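Local coordinates for Thiol:disulfide interchange protein DsbA (Pseudomonas aeruginosa, PDB 4ZL8), which probably promotes disulfide bond formation in the periplasm by passing its own redox-active disulfide to other proteins, as thioredoxin-family DsbA enzymes do, at residues A[72-75]-A[76-79]; A[137-140]-A[141-144]; A[80-84]-A[85-89]; A[120-123]-A[124-128]; A[107-110]-A[111-115]. The protein carries 1 engineered substitution. All coordinates share one frame; numbering follows the deposited sequence.

Contact 1: residues A[72-75]-A[76-79]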
loop_
_atom_site.group_PDB
_atom_site.type_symbol
_atom_site.label_atom_id
_atom_site.label_comp_id
_atom_site.label_asym_id
_atom_site.label_seq_id
_atom_site.Cartn_x
_atom_site.Cartn_y
_atom_site.Cartn_z
ATOM N N ASN A 72 -9.207 1.835 -9.255
ATOM C CA ASN A 72 -10.207 1.384 -8.298
ATOM C C ASN A 72 -10.423 -0.114 -8.402
ATOM O O ASN A 72 -10.512 -0.811 -7.398
ATOM C CB ASN A 72 -11.523 2.130 -8.490
ATOM C CG ASN A 72 -11.447 3.562 -8.022
ATOM O OD1 ASN A 72 -10.374 4.093 -7.761
ATOM N ND2 ASN A 72 -12.601 4.215 -7.937
ATOM N N VAL A 73 -10.474 -0.623 -9.623
ATOM C CA VAL A 73 -10.634 -2.045 -9.880
ATOM C C VAL A 73 -9.455 -2.848 -9.285
ATOM O O VAL A 73 -9.623 -3.846 -8.561
ATOM C CB VAL A 73 -10.750 -2.272 -11.400
ATOM C CG1 VAL A 73 -10.698 -3.733 -11.745
ATOM C CG2 VAL A 73 -12.029 -1.628 -11.922
ATOM N N HIS A 74 -8.243 -2.383 -9.564
ATOM C CA HIS A 74 -7.078 -3.064 -9.046
ATOM C C HIS A 74 -6.990 -2.926 -7.538
ATOM O O HIS A 74 -6.521 -3.858 -6.847
ATOM C CB HIS A 74 -5.790 -2.565 -9.717
ATOM C CG HIS A 74 -5.587 -3.103 -11.090
ATOM N ND1 HIS A 74 -4.669 -2.567 -11.961
ATOM C CD2 HIS A 74 -6.193 -4.119 -11.751
ATOM C CE1 HIS A 74 -4.693 -3.245 -13.093
ATOM N NE2 HIS A 74 -5.616 -4.187 -12.998
ATOM N N GLY A 75 -7.416 -1.778 -7.012
ATOM C CA GLY A 75 -7.456 -1.595 -5.575
ATOM C C GLY A 75 -8.479 -2.494 -4.907
ATOM O O GLY A 75 -8.252 -3.011 -3.804
ATOM N N GLN A 76 -9.605 -2.708 -5.569
ATOM C CA GLN A 76 -10.639 -3.582 -5.045
ATOM C C GLN A 76 -10.150 -5.047 -5.049
ATOM O O GLN A 76 -10.419 -5.804 -4.111
ATOM C CB GLN A 76 -11.930 -3.397 -5.835
ATOM C CG GLN A 76 -13.140 -4.037 -5.166
ATOM C CD GLN A 76 -14.448 -3.567 -5.729
ATOM O OE1 GLN A 76 -14.563 -2.447 -6.230
ATOM N NE2 GLN A 76 -15.456 -4.418 -5.651
ATOM N N MET A 77 -9.371 -5.434 -6.054
ATOM C CA MET A 77 -8.721 -6.741 -6.073
ATOM C C MET A 77 -7.783 -6.869 -4.862
ATOM O O MET A 77 -7.827 -7.868 -4.133
ATOM C CB MET A 77 -7.972 -6.954 -7.400
ATOM C CG MET A 77 -7.083 -8.202 -7.378
ATOM S SD MET A 77 -6.360 -8.628 -8.970
ATOM C CE MET A 77 -5.370 -7.159 -9.264
ATOM N N PHE A 78 -6.952 -5.855 -4.625
ATOM C CA PHE A 78 -6.045 -5.871 -3.475
ATOM C C PHE A 78 -6.807 -6.099 -2.179
ATOM O O PHE A 78 -6.462 -6.961 -1.372
ATOM C CB PHE A 78 -5.275 -4.556 -3.379
ATOM C CG PHE A 78 -4.456 -4.424 -2.122
ATOM C CD1 PHE A 78 -3.207 -5.003 -2.027
ATOM C CD2 PHE A 78 -4.939 -3.727 -1.043
ATOM C CE1 PHE A 78 -2.460 -4.894 -0.874
ATOM C CE2 PHE A 78 -4.189 -3.612 0.107
ATOM C CZ PHE A 78 -2.941 -4.199 0.178
ATOM N N LEU A 79 -7.855 -5.307 -1.966
ATOM C CA LEU A 79 -8.596 -5.392 -0.716
ATOM C C LEU A 79 -9.324 -6.722 -0.562
ATOM O O LEU A 79 -9.441 -7.245 0.535
ATOM C CB LEU A 79 -9.579 -4.227 -0.573
ATOM C CG LEU A 79 -8.923 -2.871 -0.441
ATOM C CD1 LEU A 79 -9.947 -1.747 -0.581
ATOM C CD2 LEU A 79 -8.176 -2.730 0.863
#
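In helix 70-84, the first long helix of the helical domain that DsbA proteins insert into the thioredoxin fold, His74 and Met77 stand side by side and point the same way, less than one turn apart. The thioether bends at its last torsion (chi3 62°), which turns the methyl back to the imidazole and sets Met77 CE 4.0 Å from His74 CD2, on an oblique approach to the ring. That ring has little freedom to rotate, because both nitrogens are engaged: NE2 with Lys104 O and ND1 with Trp34 NE1.

Gly75 O illustrates how a helical carbonyl is enclosed by the following turn. Leu79 N donates to it at 3.0 Å, while Leu79 CG lies 3.4 Å from Gly75 O. Phe78 CB is also 3.4 Å from Gly75 O, and the oxygen lies at the edge of the phenyl ring, near its plane. The shortest of the backbone bonds, though the most bent (147°), runs from Gln76 N to Asn72 O, at 2.8 Å.

Outward from the helix, Phe78 meets Phe33 edge-to-face and touches strand 58-64, Met77 rests on Val94 of helix 87-99, and Gln76 and Leu79 pack on Ile134 and Met138 of helix 132-148.

Contact 2: residues A[137-140]-A[141-144]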
loop_
_atom_site.group_PDB
_atom_site.type_symbol
_atom_site.label_atom_id
_atom_site.label_comp_id
_atom_site.label_asym_id
_atom_site.label_seq_id
_atom_site.Cartn_x
_atom_site.Cartn_y
_atom_site.Cartn_z
ATOM N N GLN A 137 -14.462 -1.233 2.936
ATOM C CA GLN A 137 -13.019 -1.117 2.880
ATOM C C GLN A 137 -12.577 -0.142 1.793
ATOM O O GLN A 137 -11.615 0.601 1.980
ATOM C CB GLN A 137 -12.349 -2.487 2.705
ATOM C CG GLN A 137 -12.581 -3.423 3.890
ATOM C CD GLN A 137 -11.976 -2.875 5.155
ATOM O OE1 GLN A 137 -10.830 -2.434 5.161
ATOM N NE2 GLN A 137 -12.749 -2.888 6.234
ATOM N N MET A 138 -13.240 -0.175 0.640
ATOM C CA MET A 138 -12.933 0.742 -0.452
ATOM C C MET A 138 -13.144 2.175 0.025
ATOM O O MET A 138 -12.313 3.061 -0.206
ATOM C CB MET A 138 -13.816 0.436 -1.676
ATOM C CG MET A 138 -13.430 -0.850 -2.362
ATOM S SD MET A 138 -11.977 -0.672 -3.395
ATOM C CE MET A 138 -12.667 0.249 -4.771
ATOM N N GLU A 139 -14.262 2.435 0.687
ATOM C CA GLU A 139 -14.539 3.791 1.144
ATOM C C GLU A 139 -13.483 4.255 2.149
ATOM O O GLU A 139 -13.030 5.403 2.141
ATOM C CB GLU A 139 -15.955 3.895 1.741
ATOM C CG GLU A 139 -16.318 5.280 2.272
ATOM C CD GLU A 139 -16.568 6.305 1.193
ATOM O OE1 GLU A 139 -16.460 5.960 -0.002
ATOM O OE2 GLU A 139 -16.897 7.451 1.548
ATOM N N LYS A 140 -13.116 3.360 3.062
ATOM C CA LYS A 140 -12.102 3.715 4.048
ATOM C C LYS A 140 -10.773 4.030 3.397
ATOM O O LYS A 140 -10.107 4.988 3.790
ATOM C CB LYS A 140 -11.955 2.588 5.060
ATOM C CG LYS A 140 -13.130 2.563 6.016
ATOM C CD LYS A 140 -13.062 1.433 7.041
ATOM C CE LYS A 140 -14.249 1.465 8.005
ATOM N NZ LYS A 140 -14.275 0.248 8.884
ATOM N N ALA A 141 -10.398 3.266 2.385
ATOM C CA ALA A 141 -9.141 3.526 1.690
ATOM C C ALA A 141 -9.176 4.858 0.970
ATOM O O ALA A 141 -8.183 5.591 0.948
ATOM C CB ALA A 141 -8.817 2.394 0.744
ATOM N N LYS A 142 -10.305 5.171 0.351
ATOM C CA LYS A 142 -10.462 6.442 -0.330
ATOM C C LYS A 142 -10.294 7.597 0.642
ATOM O O LYS A 142 -9.567 8.555 0.379
ATOM C CB LYS A 142 -11.842 6.512 -0.984
ATOM C CG LYS A 142 -12.109 7.798 -1.717
ATOM C CD LYS A 142 -13.531 7.799 -2.292
ATOM C CE LYS A 142 -13.926 9.147 -2.882
ATOM N NZ LYS A 142 -13.244 9.424 -4.179
ATOM N N LYS A 143 -10.970 7.493 1.779
ATOM C CA LYS A 143 -10.936 8.555 2.772
ATOM C C LYS A 143 -9.531 8.717 3.362
ATOM O O LYS A 143 -9.110 9.828 3.643
ATOM C CB LYS A 143 -11.955 8.291 3.880
ATOM C CG LYS A 143 -13.398 8.493 3.455
ATOM C CD LYS A 143 -14.331 8.484 4.658
ATOM C CE LYS A 143 -15.779 8.724 4.253
ATOM N NZ LYS A 143 -16.649 8.959 5.437
ATOM N N LEU A 144 -8.804 7.615 3.545
ATOM C CA LEU A 144 -7.422 7.728 4.040
ATOM C C LEU A 144 -6.522 8.476 3.076
ATOM O O LEU A 144 -5.785 9.374 3.473
ATOM C CB LEU A 144 -6.835 6.352 4.369
ATOM C CG LEU A 144 -7.368 5.725 5.642
ATOM C CD1 LEU A 144 -6.948 4.250 5.713
ATOM C CD2 LEU A 144 -6.891 6.473 6.900
HETATM O O HOH W 1 -18.769 7.792 3.471
#
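Glu139 and Lys143, one helical turn apart, cross obliquely at the surface, with the acid folded and the amine chain stretched out. Bending at chi2 (73°) swings the Glu139 carboxylate along the helix toward the next turn, where OE2 comes 3.2 Å from Lys143 CE. The carboxylate therefore meets the last methylene of the lysine rather than its ammonium: Lys143 NZ remains 4.2 Å from Glu139 OE2, beyond a salt bridge. A water spans the difference, donating to Glu139 OE2 at 2.7 Å and accepting a weak bond from Lys143 NZ at 3.1 Å. The opposite charges probably still attract at this distance, and the water adds a bridge whose lysine half is weak.

The other oxygen faces a different lysine. Glu139 OE1 is 4.1 Å from Lys142 CD, and only the aliphatic part of that side chain draws near, since the end of Lys142 leads away. This is the polar flank of helix 132-148, an amphipathic helix whose other flank packs on the rest of the fold: Ala141 and Leu144 touch Leu63 of strand 58-64, and Ala141 also meets Leu66.

On that inner flank, Leu144 has CG anti to its carbonyl carbon (chi1 -74°), bringing CG to 3.4 Å from Lys140 O. The same oxygen accepts the backbone bond from Leu144 N at 2.9 Å. Ala141 CB, placed by the helix itself, lies 3.5 Å from Gln137 O.

Contact 3: residues A[80-84]-A[85-89]. Engineered in segment 80-84: Ile82 (natural residue Glu).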
loop_
_atom_site.group_PDB
_atom_site.type_symbol
_atom_site.label_atom_id
_atom_site.label_comp_id
_atom_site.label_asym_id
_atom_site.label_seq_id
_atom_site.Cartn_x
_atom_site.Cartn_y
_atom_site.Cartn_z
ATOM N N THR A 80 -9.767 -7.288 -1.679
ATOM C CA THR A 80 -10.400 -8.601 -1.683
ATOM C C THR A 80 -9.397 -9.660 -1.238
ATOM O O THR A 80 -9.704 -10.515 -0.401
ATOM C CB THR A 80 -10.983 -8.941 -3.067
ATOM O OG1 THR A 80 -12.044 -8.018 -3.353
ATOM C CG2 THR A 80 -11.545 -10.337 -3.100
ATOM N N LEU A 81 -8.191 -9.593 -1.789
ATOM C CA LEU A 81 -7.154 -10.555 -1.441
ATOM C C LEU A 81 -6.737 -10.424 0.024
ATOM O O LEU A 81 -6.496 -11.423 0.701
ATOM C CB LEU A 81 -5.949 -10.386 -2.366
ATOM C CG LEU A 81 -6.196 -10.680 -3.838
ATOM C CD1 LEU A 81 -5.025 -10.228 -4.679
ATOM C CD2 LEU A 81 -6.498 -12.134 -4.045
ATOM N N ILE A 82 -6.627 -9.190 0.516
ATOM C CA ILE A 82 -6.398 -8.976 1.949
ATOM C C ILE A 82 -7.488 -9.627 2.806
ATOM O O ILE A 82 -7.199 -10.349 3.758
ATOM C CB ILE A 82 -6.311 -7.469 2.277
ATOM C CG1 ILE A 82 -5.034 -6.866 1.702
ATOM C CG2 ILE A 82 -6.375 -7.241 3.777
ATOM C CD1 ILE A 82 -3.770 -7.339 2.354
ATOM N N SER A 83 -8.751 -9.415 2.451
ATOM C CA SER A 83 -9.856 -9.994 3.206
ATOM C C SER A 83 -9.776 -11.513 3.222
ATOM O O SER A 83 -10.059 -12.166 4.248
ATOM C CB SER A 83 -11.182 -9.564 2.570
ATOM O OG SER A 83 -12.293 -10.257 3.116
ATOM N N MET A 84 -9.388 -12.090 2.097
ATOM C CA MET A 84 -9.259 -13.540 1.986
ATOM C C MET A 84 -8.021 -14.094 2.685
ATOM O O MET A 84 -7.897 -15.307 2.831
ATOM C CB MET A 84 -9.211 -13.962 0.528
ATOM C CG MET A 84 -10.519 -13.801 -0.188
ATOM S SD MET A 84 -10.443 -14.296 -1.910
ATOM C CE MET A 84 -10.381 -16.081 -1.766
ATOM N N GLY A 85 -7.112 -13.214 3.097
ATOM C CA GLY A 85 -5.910 -13.621 3.802
ATOM C C GLY A 85 -4.822 -14.156 2.887
ATOM O O GLY A 85 -3.924 -14.847 3.371
ATOM N N VAL A 86 -4.893 -13.839 1.594
ATOM C CA VAL A 86 -3.978 -14.412 0.607
ATOM C C VAL A 86 -3.146 -13.385 -0.165
ATOM O O VAL A 86 -2.375 -13.769 -1.045
ATOM C CB VAL A 86 -4.732 -15.275 -0.428
ATOM C CG1 VAL A 86 -5.493 -16.385 0.274
ATOM C CG2 VAL A 86 -5.656 -14.418 -1.270
ATOM N N GLU A 87 -3.273 -12.095 0.130
ATOM C CA GLU A 87 -2.573 -11.114 -0.701
ATOM C C GLU A 87 -1.081 -11.331 -0.663
ATOM O O GLU A 87 -0.434 -11.247 -1.705
ATOM C CB GLU A 87 -2.913 -9.670 -0.318
ATOM C CG GLU A 87 -2.677 -8.652 -1.441
ATOM C CD GLU A 87 -1.242 -8.175 -1.547
ATOM O OE1 GLU A 87 -0.493 -8.246 -0.559
ATOM O OE2 GLU A 87 -0.889 -7.692 -2.658
ATOM N N HIS A 88 -0.526 -11.592 0.515
ATOM C CA HIS A 88 0.915 -11.729 0.649
ATOM C C HIS A 88 1.408 -12.856 -0.236
ATOM O O HIS A 88 2.476 -12.742 -0.842
ATOM C CB HIS A 88 1.305 -11.993 2.099
ATOM C CG HIS A 88 2.764 -12.252 2.301
ATOM N ND1 HIS A 88 3.672 -11.249 2.564
ATOM C CD2 HIS A 88 3.468 -13.408 2.307
ATOM C CE1 HIS A 88 4.875 -11.776 2.710
ATOM N NE2 HIS A 88 4.777 -13.085 2.567
ATOM N N ASP A 89 0.608 -13.913 -0.341
ATOM C CA ASP A 89 1.011 -15.115 -1.064
ATOM C C ASP A 89 1.013 -14.945 -2.587
ATOM O O ASP A 89 1.788 -15.603 -3.275
ATOM C CB ASP A 89 0.081 -16.277 -0.698
ATOM C CG ASP A 89 -0.005 -16.515 0.804
ATOM O OD1 ASP A 89 1.055 -16.604 1.468
ATOM O OD2 ASP A 89 -1.142 -16.610 1.318
#
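Leu81 O is gripped by two amides from beyond the end of its helix: Val86 N donates a nearly straight bond of 3.0 Å, and Glu87 N adds a weak, bent one of 3.3 Å. Next to it, Gly85 N donates to Ile82 O at 2.9 Å, reaching that oxygen from above the carbonyl plane, 66° out of it. The chain can fold back like this because Gly85 takes a positive phi of 79°, where a CB would clash with Met84 O.

An apolar patch closes over the turn. Val86 has CG1 anti to its carbonyl carbon (chi1 -58°), which leaves CG2 between the backbone N and the carbonyl carbon, where it meets Leu81 CD2 at 3.7 Å and Met84 CB at 4.0 Å. The Leu81 and Val86 side chains lie roughly at right angles. Glu87 contributes the aliphatic root of its chain: its CB packs 3.7 Å from Leu81 CB, and Ile82 CD1, on an engineered residue that replaces a natural glutamate, comes 3.6 Å from Glu87 CB. The carboxylate itself leads away, and its OE2 is held by His91 ND1 and Tyr35 OH.

Val86 is also the N-cap of helix 87-99, so a single turn both ends one helix and starts the next within the helical domain. Val86 N to Leu81 O (6→1) and Gly85 N to Ile82 O (5→2), around a glycine of positive phi, define the Schellman motif; the weak Glu87 N bond is an addition to it.

Contact 4: residues A[120-123]-A[124-128]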
loop_
_atom_site.group_PDB
_atom_site.type_symbol
_atom_site.label_atom_id
_atom_site.label_comp_id
_atom_site.label_asym_id
_atom_site.label_seq_id
_atom_site.Cartn_x
_atom_site.Cartn_y
_atom_site.Cartn_z
ATOM N N VAL A 120 -6.119 -19.393 -5.586
ATOM C CA VAL A 120 -7.205 -18.654 -4.963
ATOM C C VAL A 120 -8.571 -19.179 -5.406
ATOM O O VAL A 120 -8.854 -19.263 -6.600
ATOM C CB VAL A 120 -7.089 -17.161 -5.289
ATOM C CG1 VAL A 120 -8.205 -16.334 -4.639
ATOM C CG2 VAL A 120 -5.734 -16.654 -4.849
ATOM N N ASP A 121 -9.410 -19.489 -4.426
ATOM C CA ASP A 121 -10.784 -19.947 -4.619
ATOM C C ASP A 121 -11.578 -18.899 -5.411
ATOM O O ASP A 121 -11.767 -17.780 -4.933
ATOM C CB ASP A 121 -11.351 -20.164 -3.213
ATOM C CG ASP A 121 -12.811 -20.590 -3.187
ATOM O OD1 ASP A 121 -13.206 -21.152 -2.143
ATOM O OD2 ASP A 121 -13.565 -20.340 -4.142
ATOM N N LYS A 122 -12.012 -19.256 -6.626
ATOM C CA LYS A 122 -12.639 -18.288 -7.529
ATOM C C LYS A 122 -14.004 -17.842 -6.999
ATOM O O LYS A 122 -14.328 -16.655 -7.046
ATOM C CB LYS A 122 -12.775 -18.853 -8.958
ATOM C CG LYS A 122 -13.735 -18.071 -9.865
ATOM C CD LYS A 122 -13.596 -18.458 -11.346
ATOM C CE LYS A 122 -14.455 -17.553 -12.226
ATOM N NZ LYS A 122 -14.461 -18.001 -13.653
ATOM N N GLU A 123 -14.795 -18.786 -6.505
ATOM C CA GLU A 123 -16.129 -18.435 -6.011
ATOM C C GLU A 123 -16.016 -17.535 -4.780
ATOM O O GLU A 123 -16.775 -16.576 -4.624
ATOM C CB GLU A 123 -16.957 -19.687 -5.707
ATOM C CG GLU A 123 -17.485 -20.395 -6.953
ATOM C CD GLU A 123 -18.093 -19.432 -7.975
ATOM O OE1 GLU A 123 -19.013 -18.671 -7.607
ATOM O OE2 GLU A 123 -17.640 -19.429 -9.145
ATOM N N LYS A 124 -15.070 -17.821 -3.895
ATOM C CA LYS A 124 -14.868 -16.959 -2.733
ATOM C C LYS A 124 -14.289 -15.600 -3.131
ATOM O O LYS A 124 -14.675 -14.568 -2.580
ATOM C CB LYS A 124 -13.971 -17.634 -1.692
ATOM C CG LYS A 124 -13.825 -16.850 -0.397
ATOM C CD LYS A 124 -15.121 -16.813 0.373
ATOM C CE LYS A 124 -14.982 -16.092 1.708
ATOM N NZ LYS A 124 -16.272 -16.090 2.466
ATOM N N PHE A 125 -13.383 -15.576 -4.104
ATOM C CA PHE A 125 -12.882 -14.304 -4.583
ATOM C C PHE A 125 -14.029 -13.437 -5.119
ATOM O O PHE A 125 -14.147 -12.273 -4.754
ATOM C CB PHE A 125 -11.821 -14.481 -5.681
ATOM C CG PHE A 125 -11.336 -13.170 -6.222
ATOM C CD1 PHE A 125 -10.322 -12.473 -5.581
ATOM C CD2 PHE A 125 -11.940 -12.586 -7.316
ATOM C CE1 PHE A 125 -9.898 -11.250 -6.051
ATOM C CE2 PHE A 125 -11.511 -11.347 -7.788
ATOM C CZ PHE A 125 -10.501 -10.688 -7.159
ATOM N N LEU A 126 -14.853 -13.995 -5.991
ATOM C CA LEU A 126 -15.937 -13.225 -6.585
ATOM C C LEU A 126 -16.945 -12.759 -5.528
ATOM O O LEU A 126 -17.364 -11.602 -5.561
ATOM C CB LEU A 126 -16.607 -14.030 -7.694
ATOM C CG LEU A 126 -15.714 -14.268 -8.924
ATOM C CD1 LEU A 126 -16.376 -15.224 -9.864
ATOM C CD2 LEU A 126 -15.408 -12.963 -9.644
ATOM N N SER A 127 -17.348 -13.632 -4.607
ATOM C CA SER A 127 -18.292 -13.261 -3.552
ATOM C C SER A 127 -17.709 -12.159 -2.672
ATOM O O SER A 127 -18.403 -11.211 -2.293
ATOM C CB SER A 127 -18.639 -14.476 -2.696
ATOM O OG SER A 127 -19.536 -14.138 -1.649
ATOM N N THR A 128 -16.426 -12.279 -2.341
ATOM C CA THR A 128 -15.783 -11.266 -1.514
ATOM C C THR A 128 -15.648 -9.952 -2.281
ATOM O O THR A 128 -15.941 -8.880 -1.771
ATOM C CB THR A 128 -14.391 -11.744 -1.016
ATOM O OG1 THR A 128 -14.535 -12.963 -0.293
ATOM C CG2 THR A 128 -13.757 -10.710 -0.101
#
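Asp121 turns its CG anti to the backbone N (chi1 177°), a torsion that carries the carboxylate forward to the first turn of the helix and lets OD2 accept from Lys124 N at 2.9 Å. The N-H points almost straight at the oxygen (172°), although it arrives from above the carboxylate plane, 65° out of it. Lys124 CB lies alongside the same group, 3.5 Å from Asp121 CG. A negative carboxylate here would probably interact favourably with the helix dipole.

On another flank, Lys122 runs extended beside Leu126, the two pointing the same way, with Lys122 CE 3.8 Å from Leu126 CD1. The methylenes thus pack on leucine while the ammonium continues to a salt bridge with Asp113 of helix 108-116. Further on, Lys124 O takes two donors from opposite faces of its plane, Thr128 N at 2.9 Å and Thr128 OG1 at 2.8 Å. On the inner side Val120 CG1 touches Phe125 CB at 4.2 Å, and both residues reach Leu115 of helix 108-116.

Asp121 is a classic N-cap, its carboxylate capping the amide three residues on, and it opens helix 122-129 in the helical domain.

Contact 5: residues A[107-110]-A[111-115]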
loop_
_atom_site.group_PDB
_atom_site.type_symbol
_atom_site.label_atom_id
_atom_site.label_comp_id
_atom_site.label_asym_id
_atom_site.label_seq_id
_atom_site.Cartn_x
_atom_site.Cartn_y
_atom_site.Cartn_z
ATOM N N THR A 107 -11.310 -6.933 -14.933
ATOM C CA THR A 107 -12.652 -7.267 -14.470
ATOM C C THR A 107 -12.525 -8.372 -13.454
ATOM O O THR A 107 -11.532 -9.089 -13.456
ATOM C CB THR A 107 -13.533 -7.802 -15.595
ATOM O OG1 THR A 107 -12.998 -9.042 -16.087
ATOM C CG2 THR A 107 -13.639 -6.811 -16.747
ATOM N N PRO A 108 -13.524 -8.533 -12.574
ATOM C CA PRO A 108 -13.393 -9.602 -11.580
ATOM C C PRO A 108 -13.351 -11.003 -12.201
ATOM O O PRO A 108 -12.689 -11.849 -11.624
ATOM C CB PRO A 108 -14.606 -9.394 -10.646
ATOM C CG PRO A 108 -15.499 -8.410 -11.342
ATOM C CD PRO A 108 -14.685 -7.656 -12.328
ATOM N N GLU A 109 -13.974 -11.243 -13.345
ATOM C CA GLU A 109 -13.863 -12.548 -13.978
ATOM C C GLU A 109 -12.417 -12.805 -14.398
ATOM O O GLU A 109 -11.871 -13.895 -14.172
ATOM C CB GLU A 109 -14.798 -12.653 -15.184
ATOM C CG GLU A 109 -16.175 -13.143 -14.822
ATOM C CD GLU A 109 -16.164 -14.584 -14.336
ATOM O OE1 GLU A 109 -15.465 -15.421 -14.953
ATOM O OE2 GLU A 109 -16.852 -14.877 -13.337
ATOM N N GLU A 110 -11.789 -11.807 -15.011
ATOM C CA GLU A 110 -10.399 -11.951 -15.407
ATOM C C GLU A 110 -9.516 -12.177 -14.182
ATOM O O GLU A 110 -8.597 -13.008 -14.210
ATOM C CB GLU A 110 -9.895 -10.736 -16.171
ATOM C CG GLU A 110 -8.585 -11.038 -16.837
ATOM C CD GLU A 110 -7.910 -9.822 -17.397
ATOM O OE1 GLU A 110 -8.621 -8.794 -17.664
ATOM O OE2 GLU A 110 -6.663 -9.938 -17.567
ATOM N N MET A 111 -9.763 -11.423 -13.124
ATOM C CA MET A 111 -8.969 -11.561 -11.913
ATOM C C MET A 111 -9.108 -12.960 -11.353
ATOM O O MET A 111 -8.120 -13.601 -11.011
ATOM C CB MET A 111 -9.428 -10.574 -10.852
ATOM C CG MET A 111 -9.262 -9.119 -11.215
ATOM S SD MET A 111 -10.248 -8.146 -10.054
ATOM C CE MET A 111 -9.993 -6.518 -10.713
ATOM N N ALA A 112 -10.333 -13.435 -11.244
ATOM C CA ALA A 112 -10.576 -14.722 -10.612
ATOM C C ALA A 112 -9.909 -15.834 -11.406
ATOM O O ALA A 112 -9.365 -16.775 -10.843
ATOM C CB ALA A 112 -12.064 -14.977 -10.495
ATOM N N ASP A 113 -9.977 -15.753 -12.729
ATOM C CA ASP A 113 -9.394 -16.777 -13.579
ATOM C C ASP A 113 -7.873 -16.818 -13.402
ATOM O O ASP A 113 -7.277 -17.886 -13.276
ATOM C CB ASP A 113 -9.775 -16.531 -15.036
ATOM C CG ASP A 113 -11.218 -16.880 -15.322
ATOM O OD1 ASP A 113 -11.849 -17.533 -14.463
ATOM O OD2 ASP A 113 -11.720 -16.507 -16.406
ATOM N N PHE A 114 -7.248 -15.652 -13.377
ATOM C CA PHE A 114 -5.816 -15.588 -13.132
ATOM C C PHE A 114 -5.480 -16.115 -11.740
ATOM O O PHE A 114 -4.555 -16.924 -11.576
ATOM C CB PHE A 114 -5.300 -14.153 -13.259
ATOM C CG PHE A 114 -3.912 -13.975 -12.710
ATOM C CD1 PHE A 114 -2.830 -14.494 -13.375
ATOM C CD2 PHE A 114 -3.700 -13.343 -11.502
ATOM C CE1 PHE A 114 -1.560 -14.370 -12.846
ATOM C CE2 PHE A 114 -2.423 -13.220 -10.983
ATOM C CZ PHE A 114 -1.371 -13.727 -11.650
ATOM N N LEU A 115 -6.198 -15.632 -10.742
ATOM C CA LEU A 115 -5.889 -15.944 -9.354
ATOM C C LEU A 115 -6.132 -17.417 -9.045
ATOM O O LEU A 115 -5.447 -17.988 -8.202
ATOM C CB LEU A 115 -6.677 -15.031 -8.428
ATOM C CG LEU A 115 -6.257 -13.560 -8.469
ATOM C CD1 LEU A 115 -7.337 -12.724 -7.806
ATOM C CD2 LEU A 115 -4.878 -13.363 -7.810
#
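Met111 lays its side chain back over the N-cap Thr107 and the first helical residue, Pro108. CB lies 3.6 Å from Pro108 O. With CG anti to the carbonyl carbon (chi1 -63°), the chain is steered over the preceding turn, and CG comes 3.2 Å from Thr107 O. The extended chain then carries SD past Pro108 CA at 3.8 Å, and CE ends 4.1 Å from Thr107 O; Met77 of helix 70-84 is a neighbour of this side chain. Thr107 O thus has the methionine running across it while also accepting from Met111 N at 2.9 Å.

Thr107 works with its side chain as well. Its OG1 accepts from Glu110 N at 3.2 Å, in a fairly straight bond (165°), so the threonine serves a first-turn amide through its side chain and the next amide through its carbonyl. Glu110 in turn sends OE1 back to Ala106 N, tying the preceding loop to this helix start.

Two acids share the outer face. Glu109 OE1 and Asp113 OD2 are 4.2 Å apart, with their carboxylate planes turned 78° against each other. The mutual repulsion expected of such a pair is probably relieved by Lys122 of helix 122-129, an ammonium common to both acids, whose NZ forms a salt bridge with Glu109 OE1. On the inner side Leu115 packs on Leu81 of helix 70-84 and Val94 of helix 87-99.

Thr107 is a textbook N-cap through its hydroxyl, with proline, a residue well suited to a helix's first turn, next to it, and it opens helix 108-116 of the DsbA helical domain.

Overall arrangement
All five contacts are local ones, and they differ with their place in the fold. Contacts 1 and 3 share helix 70-84: the first lies along its first half and is half buried, the second is a glycine turn at its end. Contacts 4 and 5 both begin helices at N-caps, one using a carboxylate and the other a hydroxyl; their centres lie 9 Å apart, and charge joins them. Contacts 3, 4 and 5 are partly buried, with polar caps and turns outside and apolar side chains inside. Contact 2 is the most solvent-facing, with a water between its charges. Contact 1 touches all four others, whereas contact 2 meets contact 1 by packing alone and none of contacts 3, 4 and 5.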